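Local atomic coordinates of dihydroorotase (Agrobacterium tumefaciens, PDB entry 2OGJ), a protein that hydrolyses acetyl-(R)-mandelate in vitro as a zinc-dependent esterase of the amidohydrolase superfamily, with lower efficiency toward acetyl glycolate. Residues P71-L76 with E323-N328; F375-A380 with A389-P394. One frame throughout, in Å; residues are numbered along the deposited sequence.

How the interactions relate
The centre of interaction 1, deep in the TIM barrel, is about 7 Å from the centre of the chain, that of interaction 2 about 16 Å; the centres of the two contacts are also about 16 Å apart. Along the chain they come in series, 71-76 with 323-328 closing before 375-380 with 389-394 opens. Both reach the same mixed sheet: strand 68-75 pairs antiparallel with 348-362, which pairs antiparallel with 368-382. They meet directly where Trp73 CZ3 packs 4.0 Å from Pro377 CB, and Met308 of helix 304-313 touches both Trp73 and Phe375. Packing is thus continuous from a barrel strand leading to the zinc ligands His77 and His79 out to the C-terminal strands.

Interaction 1. Residues P71-L76 with E323-N328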
ATOM      1  N   PRO A  71      18.119 -36.888 -29.624  1.00 43.04           N
ATOM      2  CA  PRO A  71      18.916 -36.368 -28.515  1.00 43.11           C
ATOM      3  C   PRO A  71      17.963 -36.258 -27.317  1.00 42.10           C
ATOM      4  O   PRO A  71      16.757 -36.117 -27.511  1.00 43.26           O
ATOM      5  CB  PRO A  71      19.404 -35.015 -29.044  1.00 43.12           C
ATOM      6  CG  PRO A  71      18.445 -34.686 -30.155  1.00 43.80           C
ATOM      7  CD  PRO A  71      18.181 -36.001 -30.794  1.00 42.50           C
ATOM      8  N   GLY A  72      18.487 -36.370 -26.101  1.00 39.95           N
ATOM      9  CA  GLY A  72      17.651 -36.298 -24.919  1.00 39.73           C
ATOM     10  C   GLY A  72      16.647 -35.162 -24.923  1.00 41.04           C
ATOM     11  O   GLY A  72      16.992 -34.017 -25.214  1.00 42.64           O
ATOM     12  N   TRP A  73      15.394 -35.478 -24.605  1.00 40.59           N
ATOM     13  CA  TRP A  73      14.332 -34.484 -24.564  1.00 38.55           C
ATOM     14  C   TRP A  73      14.653 -33.386 -23.565  1.00 39.82           C
ATOM     15  O   TRP A  73      15.204 -33.656 -22.491  1.00 37.75           O
ATOM     16  CB  TRP A  73      13.013 -35.139 -24.188  1.00 37.41           C
ATOM     17  CG  TRP A  73      12.463 -36.035 -25.239  1.00 37.22           C
ATOM     18  CD1 TRP A  73      12.870 -36.130 -26.546  1.00 35.54           C
ATOM     19  CD2 TRP A  73      11.345 -36.918 -25.096  1.00 35.54           C
ATOM     20  NE1 TRP A  73      12.063 -37.022 -27.224  1.00 35.35           N
ATOM     21  CE2 TRP A  73      11.121 -37.518 -26.358  1.00 34.49           C
ATOM     22  CE3 TRP A  73      10.508 -37.258 -24.021  1.00 34.46           C
ATOM     23  CZ2 TRP A  73      10.092 -38.439 -26.575  1.00 33.24           C
ATOM     24  CZ3 TRP A  73       9.487 -38.171 -24.229  1.00 34.03           C
ATOM     25  CH2 TRP A  73       9.286 -38.754 -25.503  1.00 37.36           C
ATOM     26  N   VAL A  74      14.294 -32.153 -23.939  1.00 40.37           N
ATOM     27  CA  VAL A  74      14.507 -30.959 -23.123  1.00 39.83           C
ATOM     28  C   VAL A  74      13.161 -30.333 -22.727  1.00 39.80           C
ATOM     29  O   VAL A  74      12.431 -29.843 -23.590  1.00 42.49           O
ATOM     30  CB  VAL A  74      15.300 -29.881 -23.911  1.00 39.14           C
ATOM     31  CG1 VAL A  74      15.511 -28.666 -23.036  1.00 39.21           C
ATOM     32  CG2 VAL A  74      16.640 -30.431 -24.394  1.00 39.40           C
ATOM     33  N   ASP A  75      12.810 -30.363 -21.443  1.00 39.74           N
ATOM     34  CA  ASP A  75      11.557 -29.740 -21.002  1.00 39.16           C
ATOM     35  C   ASP A  75      11.977 -28.390 -20.438  1.00 38.28           C
ATOM     36  O   ASP A  75      12.535 -28.295 -19.343  1.00 36.96           O
ATOM     37  CB  ASP A  75      10.844 -30.577 -19.934  1.00 38.68           C
ATOM     38  CG  ASP A  75       9.469 -30.020 -19.573  1.00 39.63           C
ATOM     39  OD1 ASP A  75       8.677 -30.723 -18.915  1.00 38.29           O
ATOM     40  OD2 ASP A  75       9.177 -28.866 -19.943  1.00 40.87           O
ATOM     41  N   LEU A  76      11.724 -27.357 -21.230  1.00 37.28           N
ATOM     42  CA  LEU A  76      12.076 -25.978 -20.925  1.00 36.02           C
ATOM     43  C   LEU A  76      11.286 -25.340 -19.787  1.00 35.15           C
ATOM     44  O   LEU A  76      11.592 -24.213 -19.365  1.00 33.15           O
ATOM     45  CB  LEU A  76      11.880 -25.146 -22.192  1.00 34.48           C
ATOM     46  CG  LEU A  76      12.242 -23.678 -22.180  1.00 34.81           C
ATOM     47  CD1 LEU A  76      13.755 -23.527 -22.160  1.00 33.01           C
ATOM     48  CD2 LEU A  76      11.637 -23.017 -23.400  1.00 32.74           C
ATOM     49  N   GLU A 323      11.343 -31.698 -32.589  1.00 49.75           N
ATOM     50  CA  GLU A 323      12.228 -30.548 -32.624  1.00 49.92           C
ATOM     51  C   GLU A 323      11.879 -29.524 -31.542  1.00 49.02           C
ATOM     52  O   GLU A 323      12.765 -28.871 -30.986  1.00 46.08           O
ATOM     53  CB  GLU A 323      12.138 -29.914 -34.003  1.00 52.45           C
ATOM     54  CG  GLU A 323      12.670 -28.519 -34.068  1.00 60.26           C
ATOM     55  CD  GLU A 323      12.559 -27.942 -35.453  1.00 63.74           C
ATOM     56  OE1 GLU A 323      13.245 -28.472 -36.357  1.00 67.57           O
ATOM     57  OE2 GLU A 323      11.782 -26.976 -35.637  1.00 64.69           O
ATOM     58  N   ALA A 324      10.585 -29.391 -31.251  1.00 48.56           N
ATOM     59  CA  ALA A 324      10.096 -28.456 -30.240  1.00 47.92           C
ATOM     60  C   ALA A 324      10.282 -29.052 -28.847  1.00 47.50           C
ATOM     61  O   ALA A 324       9.647 -28.640 -27.879  1.00 47.50           O
ATOM     62  CB  ALA A 324       8.637 -28.172 -30.481  1.00 46.31           C
ATOM     63  N   VAL A 325      11.178 -30.025 -28.753  1.00 47.11           N
ATOM     64  CA  VAL A 325      11.413 -30.701 -27.496  1.00 45.62           C
ATOM     65  C   VAL A 325      12.892 -31.077 -27.409  1.00 44.35           C
ATOM     66  O   VAL A 325      13.345 -31.690 -26.451  1.00 43.83           O
ATOM     67  CB  VAL A 325      10.468 -31.930 -27.401  1.00 44.57           C
ATOM     68  CG1 VAL A 325      11.193 -33.205 -27.713  1.00 44.63           C
ATOM     69  CG2 VAL A 325       9.802 -31.965 -26.054  1.00 45.52           C
ATOM     70  N   THR A 326      13.650 -30.657 -28.411  1.00 44.62           N
ATOM     71  CA  THR A 326      15.084 -30.913 -28.439  1.00 45.16           C
ATOM     72  C   THR A 326      15.899 -29.700 -28.931  1.00 45.25           C
ATOM     73  O   THR A 326      16.383 -28.894 -28.133  1.00 45.19           O
ATOM     74  CB  THR A 326      15.414 -32.133 -29.324  1.00 43.99           C
ATOM     75  OG1 THR A 326      14.823 -31.951 -30.615  1.00 44.59           O
ATOM     76  CG2 THR A 326      14.884 -33.412 -28.688  1.00 41.10           C
ATOM     77  N   ARG A 327      16.041 -29.572 -30.245  1.00 46.55           N
ATOM     78  CA  ARG A 327      16.814 -28.490 -30.846  1.00 48.40           C
ATOM     79  C   ARG A 327      16.350 -27.072 -30.497  1.00 48.16           C
ATOM     80  O   ARG A 327      17.175 -26.188 -30.230  1.00 46.66           O
ATOM     81  CB  ARG A 327      16.825 -28.672 -32.359  1.00 50.35           C
ATOM     82  CG  ARG A 327      17.229 -30.083 -32.783  1.00 56.25           C
ATOM     83  CD  ARG A 327      18.588 -30.103 -33.432  1.00 59.85           C
ATOM     84  NE  ARG A 327      18.525 -29.448 -34.729  1.00 62.70           N
ATOM     85  CZ  ARG A 327      19.581 -28.956 -35.358  1.00 64.18           C
ATOM     86  NH1 ARG A 327      20.785 -29.047 -34.803  1.00 63.83           N
ATOM     87  NH2 ARG A 327      19.428 -28.357 -36.531  1.00 65.71           N
ATOM     88  N   ASN A 328      15.039 -26.856 -30.493  1.00 48.12           N
ATOM     89  CA  ASN A 328      14.499 -25.530 -30.206  1.00 48.14           C
ATOM     90  C   ASN A 328      14.646 -25.036 -28.775  1.00 47.76           C
ATOM     91  O   ASN A 328      15.124 -23.922 -28.567  1.00 47.26           O
ATOM     92  CB  ASN A 328      13.035 -25.448 -30.638  1.00 47.52           C
ATOM     93  CG  ASN A 328      12.883 -25.437 -32.137  1.00 46.35           C
ATOM     94  OD1 ASN A 328      11.781 -25.538 -32.650  1.00 47.89           O
ATOM     95  ND2 ASN A 328      13.997 -25.314 -32.849  1.00 44.48           N
TER
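Val74 N donates a nearly straight hydrogen bond to Val325 O (2.7 Å, 170° at the hydrogen), joining strand 68-75 to the turn that links helix 318-323 with helix 327-332. The same carbonyl also receives a CA-H...O contact from Trp73, whose CA is 3.5 Å from Val325 O. Val325 CG1 reaches over one face of the Trp73 indole and makes a CH-pi contact 4.0 Å from the centroid of the five-membered ring, 27° off its normal; its closest ring atom is Trp73 CD1. The edge of the same ring meets Thr326 CG2, which is 4.0 Å from Trp73 CD1 and close to the indole plane. Thr326 OG1 sits between its own backbone N and carbonyl carbon (chi1 53°) and bonds back to Val322 O. Its methyl, anti to the carbonyl carbon, is left to pack toward the strand, 3.5 Å from Pro71 O. Pro71 CG lies 4.0 Å from Thr326 CB, the two side chains crossing at about a right angle. The polar hydroxyl is thus turned to the preceding helix and the apolar branch to the barrel strand. Glu323 O, at the end of helix 318-323, accepts from Thr326 N in the turn and from Asn328 N in helix 327-332. All six touching residues are buried. Trp73 and Val325 both pack on Leu304 and Met308 of helix 304-313, and Val74 touches Pro329 of helix 327-332; strand 100-106 pairs parallel with 68-75, and 348-362 pairs antiparallel with it in the same mixed sheet.

Interaction 2. Residues F375-A380 with A389-P394; sequences FEPRYA and ASRYIP
The Glu376 carboxylate and the Arg391 guanidinium form a long salt bridge, with their planes 48° apart. OE2 of Glu376 lies at the guanidinium edge, near its plane, and accepts a weak hydrogen bond from Arg391 NH1 (3.4 Å, 148° at the hydrogen). The other oxygen, Glu376 OE1, lies beside the arginine's aliphatic stem, 3.3 Å from Arg391 CD. From this CD, alongside the carboxylate, the bend at chi3 carries NE away from it, and NH1 is the guanidinium atom that comes back to OE2. Arg391 CG touches Pro377 CD (4.0 Å), the two side chains crossing nearly perpendicular to each other. Trp302, Asp303 and Thr306 also touch the arginine side chain. Strand 368-382 turns back into 385-388 as a beta-hairpin, and the chain leaving that second strand stays beside the first, running roughly antiparallel to it through Arg391. Ala389 N still donates to Arg378 O (2.6 Å). Along the other side of the strand is a classic beta bulge, with Arg378 and Tyr379 both facing Val351 of strand 348-362. Ala389 directs its methyl at the strand, 3.8 Å from Pro377 CB and 3.5 Å from Arg378 O. The Arg378 side chain starts away from Ala389, and its NE forms a salt bridge with Asp353.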
ATOM      1  N   PHE A 375       3.464 -40.681 -27.833  1.00 50.50           N
ATOM      2  CA  PHE A 375       4.894 -40.722 -27.677  1.00 49.52           C
ATOM      3  C   PHE A 375       5.038 -41.514 -26.391  1.00 49.50           C
ATOM      4  O   PHE A 375       4.360 -41.237 -25.396  1.00 47.66           O
ATOM      5  CB  PHE A 375       5.490 -39.326 -27.524  1.00 48.46           C
ATOM      6  CG  PHE A 375       5.554 -38.562 -28.806  1.00 48.13           C
ATOM      7  CD1 PHE A 375       4.444 -37.858 -29.268  1.00 47.54           C
ATOM      8  CD2 PHE A 375       6.720 -38.568 -29.572  1.00 47.67           C
ATOM      9  CE1 PHE A 375       4.488 -37.173 -30.477  1.00 48.75           C
ATOM     10  CE2 PHE A 375       6.779 -37.886 -30.783  1.00 47.94           C
ATOM     11  CZ  PHE A 375       5.660 -37.185 -31.238  1.00 49.90           C
ATOM     12  N   GLU A 376       5.886 -42.533 -26.433  1.00 50.66           N
ATOM     13  CA  GLU A 376       6.102 -43.370 -25.266  1.00 51.11           C
ATOM     14  C   GLU A 376       7.598 -43.616 -25.044  1.00 49.43           C
ATOM     15  O   GLU A 376       8.217 -44.427 -25.732  1.00 48.90           O
ATOM     16  CB  GLU A 376       5.346 -44.690 -25.436  1.00 51.12           C
ATOM     17  CG  GLU A 376       4.851 -45.254 -24.124  1.00 56.92           C
ATOM     18  CD  GLU A 376       3.330 -45.260 -24.016  1.00 59.89           C
ATOM     19  OE1 GLU A 376       2.672 -44.502 -24.764  1.00 61.93           O
ATOM     20  OE2 GLU A 376       2.786 -46.015 -23.174  1.00 60.87           O
ATOM     21  N   PRO A 377       8.200 -42.887 -24.086  1.00 48.86           N
ATOM     22  CA  PRO A 377       9.627 -43.048 -23.799  1.00 46.99           C
ATOM     23  C   PRO A 377       9.968 -44.428 -23.260  1.00 45.46           C
ATOM     24  O   PRO A 377       9.219 -44.997 -22.473  1.00 45.41           O
ATOM     25  CB  PRO A 377       9.912 -41.924 -22.800  1.00 46.92           C
ATOM     26  CG  PRO A 377       8.615 -41.688 -22.140  1.00 47.05           C
ATOM     27  CD  PRO A 377       7.626 -41.800 -23.272  1.00 47.74           C
ATOM     28  N   ARG A 378      11.105 -44.953 -23.712  1.00 46.78           N
ATOM     29  CA  ARG A 378      11.625 -46.278 -23.331  1.00 44.35           C
ATOM     30  C   ARG A 378      12.892 -46.169 -22.500  1.00 43.18           C
ATOM     31  O   ARG A 378      12.971 -46.705 -21.389  1.00 44.39           O
ATOM     32  CB  ARG A 378      11.848 -47.100 -24.584  1.00 43.12           C
ATOM     33  CG  ARG A 378      10.741 -48.091 -24.850  1.00 42.35           C
ATOM     34  CD  ARG A 378       9.420 -47.403 -25.050  1.00 41.52           C
ATOM     35  NE  ARG A 378       8.529 -48.242 -25.846  1.00 44.15           N
ATOM     36  CZ  ARG A 378       7.286 -48.579 -25.516  1.00 44.67           C
ATOM     37  NH1 ARG A 378       6.743 -48.157 -24.385  1.00 45.13           N
ATOM     38  NH2 ARG A 378       6.584 -49.343 -26.335  1.00 47.02           N
ATOM     39  N   TYR A 379      13.861 -45.468 -23.015  1.00 44.23           N
ATOM     40  CA  TYR A 379      15.090 -45.298 -22.271  1.00 44.82           C
ATOM     41  C   TYR A 379      15.653 -43.953 -22.450  1.00 44.14           C
ATOM     42  O   TYR A 379      15.616 -43.378 -23.543  1.00 42.22           O
ATOM     43  CB  TYR A 379      16.230 -46.169 -22.778  1.00 44.75           C
ATOM     44  CG  TYR A 379      15.894 -47.636 -22.780  1.00 47.09           C
ATOM     45  CD1 TYR A 379      15.207 -48.218 -23.838  1.00 46.06           C
ATOM     46  CD2 TYR A 379      16.285 -48.422 -21.715  1.00 47.96           C
ATOM     47  CE1 TYR A 379      14.918 -49.548 -23.843  1.00 47.10           C
ATOM     48  CE2 TYR A 379      15.987 -49.779 -21.699  1.00 47.06           C
ATOM     49  CZ  TYR A 379      15.299 -50.337 -22.770  1.00 48.15           C
ATOM     50  OH  TYR A 379      14.983 -51.691 -22.764  1.00 49.13           O
ATOM     51  N   ALA A 380      16.174 -43.498 -21.333  1.00 44.88           N
ATOM     52  CA  ALA A 380      16.905 -42.279 -21.323  1.00 46.35           C
ATOM     53  C   ALA A 380      18.295 -42.681 -20.942  1.00 46.17           C
ATOM     54  O   ALA A 380      18.541 -43.174 -19.843  1.00 48.63           O
ATOM     55  CB  ALA A 380      16.358 -41.276 -20.327  1.00 45.68           C
ATOM     56  N   ALA A 389      12.730 -45.695 -19.012  1.00 40.78           N
ATOM     57  CA  ALA A 389      11.739 -44.627 -18.993  1.00 40.82           C
ATOM     58  C   ALA A 389      10.351 -45.192 -19.223  1.00 41.96           C
ATOM     59  O   ALA A 389      10.191 -46.299 -19.742  1.00 40.49           O
ATOM     60  CB  ALA A 389      12.062 -43.572 -20.070  1.00 39.19           C
ATOM     61  N   SER A 390       9.353 -44.408 -18.828  1.00 44.60           N
ATOM     62  CA  SER A 390       7.948 -44.775 -18.956  1.00 45.49           C
ATOM     63  C   SER A 390       7.042 -43.572 -18.669  1.00 46.25           C
ATOM     64  O   SER A 390       7.406 -42.669 -17.900  1.00 45.50           O
ATOM     65  CB  SER A 390       7.626 -45.915 -17.988  1.00 45.63           C
ATOM     66  OG  SER A 390       6.230 -46.071 -17.813  1.00 51.53           O
ATOM     67  N   ARG A 391       5.871 -43.549 -19.302  1.00 46.47           N
ATOM     68  CA  ARG A 391       4.920 -42.467 -19.096  1.00 45.88           C
ATOM     69  C   ARG A 391       4.418 -42.517 -17.667  1.00 44.82           C
ATOM     70  O   ARG A 391       4.429 -43.579 -17.046  1.00 44.06           O
ATOM     71  CB  ARG A 391       3.744 -42.577 -20.070  1.00 48.02           C
ATOM     72  CG  ARG A 391       4.058 -42.017 -21.444  1.00 53.42           C
ATOM     73  CD  ARG A 391       2.907 -42.165 -22.428  1.00 57.22           C
ATOM     74  NE  ARG A 391       1.648 -41.700 -21.859  1.00 63.13           N
ATOM     75  CZ  ARG A 391       0.702 -42.505 -21.381  1.00 65.03           C
ATOM     76  NH1 ARG A 391       0.872 -43.824 -21.412  1.00 64.41           N
ATOM     77  NH2 ARG A 391      -0.411 -41.992 -20.863  1.00 65.73           N
ATOM     78  N   TYR A 392       4.002 -41.351 -17.164  1.00 45.18           N
ATOM     79  CA  TYR A 392       3.480 -41.163 -15.814  1.00 44.48           C
ATOM     80  C   TYR A 392       2.102 -41.789 -15.695  1.00 44.31           C
ATOM     81  O   TYR A 392       1.232 -41.601 -16.548  1.00 42.77           O
ATOM     82  CB  TYR A 392       3.395 -39.661 -15.486  1.00 44.33           C
ATOM     83  CG  TYR A 392       2.617 -39.336 -14.222  1.00 46.21           C
ATOM     84  CD1 TYR A 392       3.217 -39.423 -12.965  1.00 46.15           C
ATOM     85  CD2 TYR A 392       1.255 -38.988 -14.282  1.00 46.51           C
ATOM     86  CE1 TYR A 392       2.485 -39.181 -11.796  1.00 46.96           C
ATOM     87  CE2 TYR A 392       0.508 -38.744 -13.119  1.00 45.16           C
ATOM     88  CZ  TYR A 392       1.127 -38.847 -11.881  1.00 47.51           C
ATOM     89  OH  TYR A 392       0.385 -38.677 -10.730  1.00 46.83           O
ATOM     90  N   ILE A 393       1.907 -42.548 -14.635  1.00 45.77           N
ATOM     91  CA  ILE A 393       0.629 -43.179 -14.420  1.00 49.50           C
ATOM     92  C   ILE A 393      -0.044 -42.410 -13.299  1.00 52.48           C
ATOM     93  O   ILE A 393       0.446 -42.389 -12.162  1.00 52.16           O
ATOM     94  CB  ILE A 393       0.792 -44.679 -14.038  1.00 49.16           C
ATOM     95  CG1 ILE A 393       1.645 -45.392 -15.096  1.00 46.17           C
ATOM     96  CG2 ILE A 393      -0.587 -45.346 -13.935  1.00 46.94           C
ATOM     97  CD1 ILE A 393       1.078 -45.275 -16.484  1.00 44.08           C
ATOM     98  N   PRO A 394      -1.170 -41.751 -13.611  1.00 55.61           N
ATOM     99  CA  PRO A 394      -1.907 -40.970 -12.619  1.00 58.61           C
ATOM    100  C   PRO A 394      -2.384 -41.779 -11.430  1.00 61.23           C
ATOM    101  O   PRO A 394      -3.267 -42.623 -11.554  1.00 61.05           O
ATOM    102  CB  PRO A 394      -3.052 -40.357 -13.432  1.00 57.19           C
ATOM    103  CG  PRO A 394      -3.252 -41.336 -14.538  1.00 57.10           C
ATOM    104  CD  PRO A 394      -1.847 -41.715 -14.919  1.00 56.58           C
TER